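Local coordinates for sulfoquinovosidase (Escherichia coli, PDB 5AEE), which hydrolyses sulfoquinovosyl diacylglycerides and simple sulfoquinovosides, releasing sulfoquinovose for breakdown by sulfoglycolysis, at residues N283-Q288 / E326-L331; D255-G260 / M534-G539; G400-D405 / G448-F453. The protein carries 1 engineered substitution. One frame throughout, in Å; residues are numbered along the deposited sequence.

Contact 1: residues N283-Q288 / E326-L331; sequences NGIWAQ and EGVQFL. With NSQ (4-nitrophenyl alpha-D-6-sulfoquinovoside), chain E.
L331 and I285, on neighbouring parallel strands, bury the largest areas in the contact between 283-288 and 326-331, followed by N283. The backbone of I285 is held at both ends: its N-H runs almost straight along the carbonyl of Q329, and its O accepts L331 N at 2.8 Å, one residue on from its register partner F330. L331 O in turn takes A287 N, so the pairing passes beyond the regular end of the first strand. At the other end, N283 O receives Q329 N at 2.9 Å with an N-H...O angle of 177°, although the donor stands above the carbonyl plane; a water bridges the same oxygen to G327 O.

The side chains of L331 and I285 leave opposite faces of the sheet. L331 CB lies 3.6 Å from W286 CD1, the two side chains crossing at about a right angle inside the barrel. G284 matters here, because a beta carbon on it would come tight against L331 CD1. I285 points outward instead, its CG1 4.0 Å from V328 CG1 and its CG2 near the F330 ring, and helices 265-277 and 316-325 close over this side. A287 CB rests 3.7 Å from F330 CE1.

N283 OD1 is hydrogen-bonded to the T258 hydroxyl, and ND2 donates to W252 O. This is a beta-alpha-beta unit of the TIM barrel, with apolar packing on both faces. Its four backbone bonds fix the strand end from which Q288 follows, with NE2 hydrogen-bonded to Q262 and OE1 accepting from O4 of the bound sulfoquinovoside at 2.6 Å.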
loop_
_atom_site.group_PDB
_atom_site.type_symbol
_atom_site.label_atom_id
_atom_site.label_comp_id
_atom_site.label_asym_id
_atom_site.label_seq_id
_atom_site.Cartn_x
_atom_site.Cartn_y
_atom_site.Cartn_z
ATOM N N ASN A 283 23.644 2.757 2.338
ATOM C CA ASN A 283 23.467 2.960 0.930
ATOM C C ASN A 283 22.858 4.301 0.527
ATOM O O ASN A 283 22.732 4.591 -0.644
ATOM C CB ASN A 283 22.657 1.827 0.314
ATOM C CG ASN A 283 21.218 1.891 0.697
ATOM O OD1 ASN A 283 20.834 2.624 1.603
ATOM N ND2 ASN A 283 20.388 1.215 -0.062
ATOM N N GLY A 284 22.517 5.131 1.487
ATOM C CA GLY A 284 21.746 6.305 1.196
ATOM C C GLY A 284 21.532 7.209 2.334
ATOM O O GLY A 284 21.631 6.834 3.523
ATOM N N ILE A 285 21.283 8.456 1.955
ATOM C CA ILE A 285 20.774 9.479 2.834
ATOM C C ILE A 285 19.452 9.973 2.240
ATOM O O ILE A 285 19.437 10.423 1.123
ATOM C CB ILE A 285 21.732 10.678 2.946
ATOM C CG1 ILE A 285 22.982 10.279 3.748
ATOM C CG2 ILE A 285 21.059 11.876 3.594
ATOM C CD1 ILE A 285 24.172 11.217 3.576
ATOM N N TRP A 286 18.363 9.867 3.000
ATOM C CA TRP A 286 17.076 10.329 2.604
ATOM C C TRP A 286 16.748 11.557 3.462
ATOM O O TRP A 286 16.610 11.446 4.721
ATOM C CB TRP A 286 16.003 9.259 2.812
ATOM C CG TRP A 286 14.713 9.821 2.659
ATOM C CD1 TRP A 286 14.190 10.418 1.537
ATOM C CD2 TRP A 286 13.644 9.790 3.624
ATOM N NE1 TRP A 286 12.917 10.855 1.784
ATOM C CE2 TRP A 286 12.555 10.484 3.052
ATOM C CE3 TRP A 286 13.539 9.312 4.932
ATOM C CZ2 TRP A 286 11.347 10.690 3.743
ATOM C CZ3 TRP A 286 12.352 9.514 5.623
ATOM C CH2 TRP A 286 11.270 10.215 5.012
ATOM N N ALA A 287 16.738 12.730 2.807
ATOM C CA ALA A 287 16.527 14.012 3.499
ATOM C C ALA A 287 15.302 14.649 3.005
ATOM O O ALA A 287 15.316 15.358 2.018
ATOM C CB ALA A 287 17.733 14.905 3.328
ATOM N N GLN A 288 14.178 14.412 3.702
ATOM C CA GLN A 288 12.928 14.847 3.188
ATOM C C GLN A 288 12.857 16.400 3.190
ATOM O O GLN A 288 12.138 16.982 2.429
ATOM C CB GLN A 288 11.721 14.268 4.020
ATOM C CG GLN A 288 11.719 14.672 5.475
ATOM C CD GLN A 288 10.371 14.291 6.082
ATOM O OE1 GLN A 288 9.608 13.488 5.494
ATOM N NE2 GLN A 288 10.049 14.890 7.209
ATOM N N GLU A 326 31.227 7.291 -2.773
ATOM C CA GLU A 326 31.401 6.385 -1.636
ATOM C C GLU A 326 30.212 5.417 -1.512
ATOM O O GLU A 326 30.057 4.772 -0.456
ATOM C CB GLU A 326 31.421 7.155 -0.315
ATOM C CG GLU A 326 32.261 8.384 -0.202
ATOM C CD GLU A 326 32.165 8.974 1.202
ATOM O OE1 GLU A 326 31.045 9.161 1.735
ATOM O OE2 GLU A 326 33.236 9.245 1.785
ATOM N N GLY A 327 29.359 5.290 -2.526
ATOM C CA GLY A 327 28.319 4.289 -2.465
ATOM C C GLY A 327 27.082 4.719 -1.704
ATOM O O GLY A 327 26.317 3.858 -1.234
ATOM N N VAL A 328 26.861 6.048 -1.608
ATOM C CA VAL A 328 25.749 6.621 -0.910
ATOM C C VAL A 328 24.878 7.413 -1.889
ATOM O O VAL A 328 25.353 8.380 -2.493
ATOM C CB VAL A 328 26.183 7.507 0.281
ATOM C CG1 VAL A 328 24.985 8.103 1.009
ATOM C CG2 VAL A 328 26.990 6.689 1.261
ATOM N N GLN A 329 23.618 6.989 -2.035
ATOM C CA GLN A 329 22.654 7.725 -2.839
ATOM C C GLN A 329 22.028 8.821 -2.008
ATOM O O GLN A 329 22.043 8.764 -0.801
ATOM C CB GLN A 329 21.545 6.811 -3.381
ATOM C CG GLN A 329 21.991 5.795 -4.428
ATOM C CD GLN A 329 22.493 6.480 -5.682
ATOM O OE1 GLN A 329 21.923 7.457 -6.143
ATOM N NE2 GLN A 329 23.599 6.038 -6.171
ATOM N N PHE A 330 21.529 9.859 -2.654
ATOM C CA PHE A 330 20.744 10.899 -1.994
ATOM C C PHE A 330 19.319 10.768 -2.422
ATOM O O PHE A 330 18.994 10.770 -3.649
ATOM C CB PHE A 330 21.209 12.231 -2.371
ATOM C CG PHE A 330 20.433 13.311 -1.701
ATOM C CD1 PHE A 330 20.604 13.554 -0.337
ATOM C CD2 PHE A 330 19.553 14.126 -2.425
ATOM C CE1 PHE A 330 19.885 14.556 0.295
ATOM C CE2 PHE A 330 18.807 15.103 -1.771
ATOM C CZ PHE A 330 18.973 15.329 -0.427
ATOM N N LEU A 331 18.441 10.677 -1.442
ATOM C CA LEU A 331 16.994 10.594 -1.715
ATOM C C LEU A 331 16.268 11.814 -1.143
ATOM O O LEU A 331 16.653 12.312 -0.057
ATOM C CB LEU A 331 16.426 9.310 -1.125
ATOM C CG LEU A 331 17.032 8.025 -1.767
ATOM C CD1 LEU A 331 18.338 7.574 -1.086
ATOM C CD2 LEU A 331 15.991 6.926 -1.598
HETATM O O12 NSQ E . 3.802 16.106 5.303
HETATM S S10 NSQ E . 5.233 16.213 5.677
HETATM O O13 NSQ E . 6.046 17.239 4.988
HETATM O O11 NSQ E . 5.299 16.298 7.135
HETATM C C6 NSQ E . 6.035 14.760 5.223
HETATM C C5 NSQ E . 5.517 13.479 5.863
HETATM O O5 NSQ E . 4.274 13.202 5.141
HETATM C C1 NSQ E . 3.675 11.959 5.351
HETATM C C2 NSQ E . 4.684 10.804 5.168
HETATM O O2 NSQ E . 3.967 9.619 5.379
HETATM C C3 NSQ E . 5.858 11.024 6.097
HETATM O O3 NSQ E . 6.818 9.993 6.008
HETATM C C4 NSQ E . 6.545 12.336 5.798
HETATM O O4 NSQ E . 7.609 12.537 6.778
HETATM O O1 NSQ E . 3.194 12.026 6.692
HETATM C C25 NSQ E . 2.093 12.757 6.902
HETATM C C26 NSQ E . 0.899 12.409 6.247
HETATM C C27 NSQ E . -0.190 13.210 6.426
HETATM C C28 NSQ E . -0.125 14.292 7.297
HETATM N N32 NSQ E . -1.260 15.117 7.408
HETATM O O33 NSQ E . -1.115 16.288 7.867
HETATM O O34 NSQ E . -2.367 14.758 6.875
HETATM C C29 NSQ E . 1.081 14.618 7.911
HETATM C C30 NSQ E . 2.206 13.837 7.719
HETATM O O HOH W 1 24.199 3.178 -2.790
#

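Contact 2: residues D255-G260 / M534-G539; sequences DGVTLG and MRTHEG. With NSQ (4-nitrophenyl alpha-D-6-sulfoquinovoside), chain E.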
loop_
_atom_site.group_PDB
_atom_site.type_symbol
_atom_site.label_atom_id
_atom_site.label_comp_id
_atom_site.label_asym_id
_atom_site.label_seq_id
_atom_site.Cartn_x
_atom_site.Cartn_y
_atom_site.Cartn_z
ATOM N N ASP A 255 22.344 -2.527 -0.554
ATOM C CA ASP A 255 23.716 -2.313 -0.139
ATOM C C ASP A 255 23.781 -1.697 1.220
ATOM O O ASP A 255 24.871 -1.434 1.740
ATOM C CB ASP A 255 24.503 -1.506 -1.170
ATOM C CG ASP A 255 24.741 -2.237 -2.463
ATOM O OD1 ASP A 255 24.670 -3.458 -2.613
ATOM O OD2 ASP A 255 25.082 -1.531 -3.406
ATOM N N GLY A 256 22.634 -1.560 1.899
ATOM C CA GLY A 256 22.651 -0.998 3.186
ATOM C C GLY A 256 21.356 -0.335 3.561
ATOM O O GLY A 256 20.332 -0.467 2.892
ATOM N N VAL A 257 21.438 0.403 4.645
ATOM C CA VAL A 257 20.323 1.192 5.152
ATOM C C VAL A 257 20.381 2.598 4.528
ATOM O O VAL A 257 21.485 3.139 4.280
ATOM C CB VAL A 257 20.321 1.196 6.702
ATOM C CG1 VAL A 257 21.531 1.888 7.308
ATOM C CG2 VAL A 257 19.073 1.848 7.205
ATOM N N THR A 258 19.195 3.136 4.187
ATOM C CA THR A 258 19.039 4.537 3.861
ATOM C C THR A 258 18.691 5.321 5.113
ATOM O O THR A 258 17.649 5.075 5.820
ATOM C CB THR A 258 17.990 4.746 2.783
ATOM O OG1 THR A 258 18.436 4.093 1.610
ATOM C CG2 THR A 258 17.638 6.272 2.537
ATOM N N LEU A 259 19.615 6.213 5.455
ATOM C CA LEU A 259 19.466 7.029 6.677
ATOM C C LEU A 259 18.535 8.200 6.463
ATOM O O LEU A 259 18.832 9.075 5.671
ATOM C CB LEU A 259 20.847 7.543 7.153
ATOM C CG LEU A 259 21.875 6.494 7.468
ATOM C CD1 LEU A 259 23.217 7.157 7.799
ATOM C CD2 LEU A 259 21.417 5.590 8.621
ATOM N N GLY A 260 17.385 8.199 7.157
ATOM C CA GLY A 260 16.512 9.359 7.256
ATOM C C GLY A 260 17.111 10.431 8.183
ATOM O O GLY A 260 17.333 10.205 9.376
ATOM N N MET A 534 15.763 -1.261 3.575
ATOM C CA MET A 534 15.999 -0.681 4.892
ATOM C C MET A 534 16.092 0.831 4.837
ATOM O O MET A 534 17.022 1.412 4.201
ATOM C CB MET A 534 17.280 -1.249 5.512
ATOM C CG MET A 534 17.254 -2.753 5.775
ATOM S SD MET A 534 18.653 -3.210 6.800
ATOM C CE MET A 534 18.244 -2.571 8.447
ATOM N N ARG A 535 15.146 1.486 5.482
ATOM C CA ARG A 535 15.147 2.958 5.495
ATOM C C ARG A 535 14.634 3.467 6.810
ATOM O O ARG A 535 13.558 3.043 7.274
ATOM C CB ARG A 535 14.356 3.510 4.323
ATOM C CG ARG A 535 14.170 5.045 4.401
ATOM C CD ARG A 535 13.211 5.558 3.353
ATOM N NE ARG A 535 11.885 5.001 3.530
ATOM C CZ ARG A 535 11.012 5.312 4.484
ATOM N NH1 ARG A 535 11.263 6.268 5.387
ATOM N NH2 ARG A 535 9.804 4.678 4.514
ATOM N N THR A 536 15.345 4.414 7.396
ATOM C CA THR A 536 14.892 5.011 8.635
ATOM C C THR A 536 14.094 6.296 8.434
ATOM O O THR A 536 14.016 6.857 7.338
ATOM C CB THR A 536 16.047 5.280 9.653
ATOM O OG1 THR A 536 16.804 6.417 9.270
ATOM C CG2 THR A 536 16.949 4.063 9.788
ATOM N N HIS A 537 13.433 6.709 9.516
ATOM C CA HIS A 537 12.700 7.997 9.586
ATOM C C HIS A 537 12.931 8.598 10.946
ATOM O O HIS A 537 12.837 7.889 11.944
ATOM C CB HIS A 537 11.185 7.752 9.437
ATOM C CG HIS A 537 10.431 8.862 8.803
ATOM N ND1 HIS A 537 10.635 10.168 9.122
ATOM C CD2 HIS A 537 9.432 8.858 7.898
ATOM C CE1 HIS A 537 9.802 10.934 8.462
ATOM N NE2 HIS A 537 9.070 10.170 7.696
ATOM N N GLU A 538 13.079 9.924 10.981
ATOM C CA GLU A 538 13.140 10.681 12.209
ATOM C C GLU A 538 11.798 10.727 12.937
ATOM O O GLU A 538 11.812 10.796 14.137
ATOM C CB GLU A 538 13.688 12.029 12.004
ATOM C CG GLU A 538 15.161 11.971 11.577
ATOM C CD GLU A 538 15.800 13.306 11.544
ATOM O OE1 GLU A 538 15.060 14.351 11.653
ATOM O OE2 GLU A 538 17.046 13.320 11.385
ATOM N N GLY A 539 10.681 10.558 12.212
ATOM C CA GLY A 539 9.352 10.793 12.718
ATOM C C GLY A 539 9.019 12.307 12.623
ATOM O O GLY A 539 9.879 13.150 12.265
HETATM O O12 NSQ E . 3.802 16.106 5.303
HETATM S S10 NSQ E . 5.233 16.213 5.677
HETATM O O13 NSQ E . 6.046 17.239 4.988
HETATM O O11 NSQ E . 5.299 16.298 7.135
HETATM C C6 NSQ E . 6.035 14.760 5.223
HETATM C C5 NSQ E . 5.517 13.479 5.863
HETATM O O5 NSQ E . 4.274 13.202 5.141
HETATM C C1 NSQ E . 3.675 11.959 5.351
HETATM C C2 NSQ E . 4.684 10.804 5.168
HETATM O O2 NSQ E . 3.967 9.619 5.379
HETATM C C3 NSQ E . 5.858 11.024 6.097
HETATM O O3 NSQ E . 6.818 9.993 6.008
HETATM C C4 NSQ E . 6.545 12.336 5.798
HETATM O O4 NSQ E . 7.609 12.537 6.778
HETATM O O1 NSQ E . 3.194 12.026 6.692
HETATM C C25 NSQ E . 2.093 12.757 6.902
HETATM C C26 NSQ E . 0.899 12.409 6.247
HETATM C C27 NSQ E . -0.190 13.210 6.426
HETATM C C28 NSQ E . -0.125 14.292 7.297
HETATM N N32 NSQ E . -1.260 15.117 7.408
HETATM O O33 NSQ E . -1.115 16.288 7.867
HETATM O O34 NSQ E . -2.367 14.758 6.875
HETATM C C29 NSQ E . 1.081 14.618 7.911
HETATM C C30 NSQ E . 2.206 13.837 7.719
HETATM O O HOH W 2 17.917 -0.624 1.741
HETATM O O HOH W 3 16.010 8.370 10.721
HETATM O O HOH W 4 18.493 11.146 11.744
#
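Parallel backbone pairing of T258 with R535 closes the TIM barrel by joining its first strand, 257-260, to its last, the weakly bonded 534-536. That one strand grips T258 at both its N-H and its C=O: the N-H reaches M534 O at 2.8 Å, and T258 O accepts T536 N at 2.9 Å, nearly head-on to the carbonyl. One step further, T536 holds OG1 between its own N and carbonyl carbon (chi1 76°), which carries the oxygen to 2.8 Å from G260 N, where it accepts a hydrogen bond bent to 149°. Water joins this hydroxyl to G260 O, and a second water links G260 O to the E538 carboxylate, which is also hydrogen-bonded to Q262.

G260 lies so close to the other strand that a beta carbon would collide with T536 O, a buried oxygen with no hydrogen-bonding partner in the model. On the outer side, T536 CG2 meets V257 CG2 at 4.0 Å, and V257 also packs on M534 CB; helix 552-567 covers them. A valine in place of T536 would probably leave G260 N without its acceptor and break the water link at the end of the strand.

Inside the barrel, the side chains of T258 and R535 cross, T258 CG2 4.1 Å from R535 CG, while the guanidinium of R535 pairs with D504 and lies against W286 and W469 in cation-pi contacts. Backbone pairing thus gives way to side-chain and water bonds towards the active site, where H537 turns its edge to the sugar: NE2 is hydrogen-bonded to ligand O3 (2.8 Å) and donates to O4 (2.9 Å).

Contact 3: residues G400-D405 / G448-F453; sequences GGWMAD and GEILFF. With NSQ (4-nitrophenyl alpha-D-6-sulfoquinovoside), chain E.
A404 N donates to F453 O at 2.8 Å, and L451 N to G400 O at 2.9 Å; between these ends W402 O receives F453 N in its carbonyl plane, and the bond from W402 N to L451 O, 3.2 Å, is the longest of the four. This pairs neighbouring parallel strands of the TIM barrel, 401-404 and 451-454. A side chain on G401 would clash with L451 O, so glycine permits this close approach.

Outside the barrel, F452 CB sits over the five-membered ring of W402, 3.7 Å from its centroid, as a CH-pi contact; the two rings are nearly parallel (13°) but slid apart. The far rim of the indole, at CZ3, meets I450 CG2 at 3.7 Å, and its NE1 is hydrogen-bonded to N437 OD1 of helix 422-443.

On the inner face, chi1 of 45° folds the F453 ring back over the M403 backbone, M403 CA lying above one face, with CE2 3.6 Å from M403 CB. The extended M403 chain brings SD to the ligand, and the bend at chi3 sets CE 3.5 Å from its O3. The nucleophile D405, anchored by R455 and Y333, has OD2 3.0 Å from ligand C1, consistent with attack on the anomeric carbon.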
loop_
_atom_site.group_PDB
_atom_site.type_symbol
_atom_site.label_atom_id
_atom_site.label_comp_id
_atom_site.label_asym_id
_atom_site.label_seq_id
_atom_site.Cartn_x
_atom_site.Cartn_y
_atom_site.Cartn_z
ATOM N N GLY A 400 18.951 9.830 -6.305
ATOM C CA GLY A 400 18.834 8.442 -6.641
ATOM C C GLY A 400 17.441 7.907 -6.356
ATOM O O GLY A 400 17.144 6.718 -6.610
ATOM N N GLY A 401 16.612 8.755 -5.817
ATOM C CA GLY A 401 15.248 8.290 -5.396
ATOM C C GLY A 401 14.574 9.306 -4.538
ATOM O O GLY A 401 15.143 10.346 -4.253
ATOM N N TRP A 402 13.343 8.994 -4.065
ATOM C CA TRP A 402 12.661 9.915 -3.256
ATOM C C TRP A 402 11.418 9.222 -2.744
ATOM O O TRP A 402 10.989 8.250 -3.345
ATOM C CB TRP A 402 12.274 11.263 -4.009
ATOM C CG TRP A 402 11.592 11.049 -5.343
ATOM C CD1 TRP A 402 10.289 10.821 -5.536
ATOM C CD2 TRP A 402 12.199 11.025 -6.624
ATOM N NE1 TRP A 402 10.012 10.630 -6.835
ATOM C CE2 TRP A 402 11.188 10.744 -7.544
ATOM C CE3 TRP A 402 13.511 11.204 -7.088
ATOM C CZ2 TRP A 402 11.424 10.673 -8.891
ATOM C CZ3 TRP A 402 13.763 11.098 -8.387
ATOM C CH2 TRP A 402 12.748 10.865 -9.315
ATOM N N MET A 403 10.928 9.718 -1.617
ATOM C CA MET A 403 9.526 9.559 -1.173
ATOM C C MET A 403 8.598 10.334 -2.114
ATOM O O MET A 403 8.703 11.571 -2.186
ATOM C CB MET A 403 9.371 10.030 0.276
ATOM C CG MET A 403 7.950 9.853 0.867
ATOM S SD MET A 403 7.941 10.237 2.597
ATOM C CE MET A 403 8.569 8.725 3.254
ATOM N N ALA A 404 7.757 9.612 -2.882
ATOM C CA ALA A 404 6.649 10.217 -3.612
ATOM C C ALA A 404 5.373 9.999 -2.814
ATOM O O ALA A 404 4.737 8.910 -2.886
ATOM C CB ALA A 404 6.495 9.604 -4.943
ATOM N N ASP A 405 4.984 11.058 -2.096
ATOM C CA ASP A 405 4.070 10.934 -0.970
ATOM C C ASP A 405 2.721 11.423 -1.398
ATOM O O ASP A 405 2.575 11.968 -2.458
ATOM C CB ASP A 405 4.652 11.680 0.205
ATOM C CG ASP A 405 3.922 11.449 1.512
ATOM O OD1 ASP A 405 3.179 10.461 1.687
ATOM O OD2 ASP A 405 4.193 12.247 2.418
ATOM N N GLY A 448 14.955 1.185 -13.044
ATOM C CA GLY A 448 16.017 0.295 -12.598
ATOM C C GLY A 448 17.198 0.986 -11.938
ATOM O O GLY A 448 18.119 0.301 -11.458
ATOM N N GLU A 449 17.218 2.333 -11.931
ATOM C CA GLU A 449 18.353 3.078 -11.377
ATOM C C GLU A 449 17.966 4.024 -10.250
ATOM O O GLU A 449 18.702 4.139 -9.259
ATOM C CB GLU A 449 19.096 3.849 -12.448
ATOM C CG GLU A 449 19.642 2.990 -13.557
ATOM C CD GLU A 449 20.221 3.866 -14.678
ATOM O OE1 GLU A 449 20.892 4.857 -14.366
ATOM O OE2 GLU A 449 19.918 3.599 -15.850
ATOM N N ILE A 450 16.814 4.683 -10.406
ATOM C CA ILE A 450 16.253 5.511 -9.421
ATOM C C ILE A 450 15.080 4.805 -8.788
ATOM O O ILE A 450 14.346 4.094 -9.426
ATOM C CB ILE A 450 15.874 6.882 -10.014
ATOM C CG1 ILE A 450 17.153 7.666 -10.345
ATOM C CG2 ILE A 450 15.001 7.713 -9.079
ATOM C CD1 ILE A 450 16.851 9.060 -10.890
ATOM N N LEU A 451 14.958 4.959 -7.501
ATOM C CA LEU A 451 13.893 4.284 -6.786
ATOM C C LEU A 451 13.011 5.327 -6.053
ATOM O O LEU A 451 13.455 6.015 -5.132
ATOM C CB LEU A 451 14.441 3.259 -5.782
ATOM C CG LEU A 451 13.211 2.616 -5.072
ATOM C CD1 LEU A 451 12.478 1.639 -5.942
ATOM C CD2 LEU A 451 13.457 2.236 -3.664
ATOM N N PHE A 452 11.732 5.334 -6.360
ATOM C CA PHE A 452 10.818 6.157 -5.585
ATOM C C PHE A 452 9.891 5.240 -4.844
ATOM O O PHE A 452 9.666 4.120 -5.263
ATOM C CB PHE A 452 10.057 7.249 -6.433
ATOM C CG PHE A 452 9.189 6.706 -7.514
ATOM C CD1 PHE A 452 7.865 6.347 -7.261
ATOM C CD2 PHE A 452 9.666 6.568 -8.770
ATOM C CE1 PHE A 452 7.103 5.797 -8.243
ATOM C CE2 PHE A 452 8.901 6.002 -9.796
ATOM C CZ PHE A 452 7.618 5.611 -9.530
ATOM N N PHE A 453 9.371 5.724 -3.728
ATOM C CA PHE A 453 8.537 4.896 -2.902
ATOM C C PHE A 453 7.340 5.677 -2.536
ATOM O O PHE A 453 7.424 6.854 -2.340
ATOM C CB PHE A 453 9.314 4.289 -1.671
ATOM C CG PHE A 453 10.182 5.248 -0.925
ATOM C CD1 PHE A 453 11.433 5.569 -1.401
ATOM C CD2 PHE A 453 9.770 5.822 0.242
ATOM C CE1 PHE A 453 12.232 6.444 -0.679
ATOM C CE2 PHE A 453 10.557 6.707 0.956
ATOM C CZ PHE A 453 11.801 7.011 0.479
HETATM O O12 NSQ E . 3.802 16.106 5.303
HETATM S S10 NSQ E . 5.233 16.213 5.677
HETATM O O13 NSQ E . 6.046 17.239 4.988
HETATM O O11 NSQ E . 5.299 16.298 7.135
HETATM C C6 NSQ E . 6.035 14.760 5.223
HETATM C C5 NSQ E . 5.517 13.479 5.863
HETATM O O5 NSQ E . 4.274 13.202 5.141
HETATM C C1 NSQ E . 3.675 11.959 5.351
HETATM C C2 NSQ E . 4.684 10.804 5.168
HETATM O O2 NSQ E . 3.967 9.619 5.379
HETATM C C3 NSQ E . 5.858 11.024 6.097
HETATM O O3 NSQ E . 6.818 9.993 6.008
HETATM C C4 NSQ E . 6.545 12.336 5.798
HETATM O O4 NSQ E . 7.609 12.537 6.778
HETATM O O1 NSQ E . 3.194 12.026 6.692
HETATM C C25 NSQ E . 2.093 12.757 6.902
HETATM C C26 NSQ E . 0.899 12.409 6.247
HETATM C C27 NSQ E . -0.190 13.210 6.426
HETATM C C28 NSQ E . -0.125 14.292 7.297
HETATM N N32 NSQ E . -1.260 15.117 7.408
HETATM O O33 NSQ E . -1.115 16.288 7.867
HETATM O O34 NSQ E . -2.367 14.758 6.875
HETATM C C29 NSQ E . 1.081 14.618 7.911
HETATM C C30 NSQ E . 2.206 13.837 7.719
#

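In the fold
Following the chain, contact 2 opens first with 255-260, the first barrel strand, and closes only at 534-539, the last. Within that long loop the other two are nested in series: contact 1 joins 283-288 to 326-331, and contact 3 then joins 400-405 to 448-453, so none cross. Together they give three seams of the eight-stranded parallel barrel. Strands 257-260 and 282-286 are neighbours, and a probable hydrogen bond from W286 N to L259 O ties contacts 1 and 2; another, from G400 N to F330 O, joins contacts 1 and 3, whose strands 329-334 and 401-404 are neighbours. Across the barrel interior R535 packs on F453, and all three contacts reach the bound sulfoquinovoside.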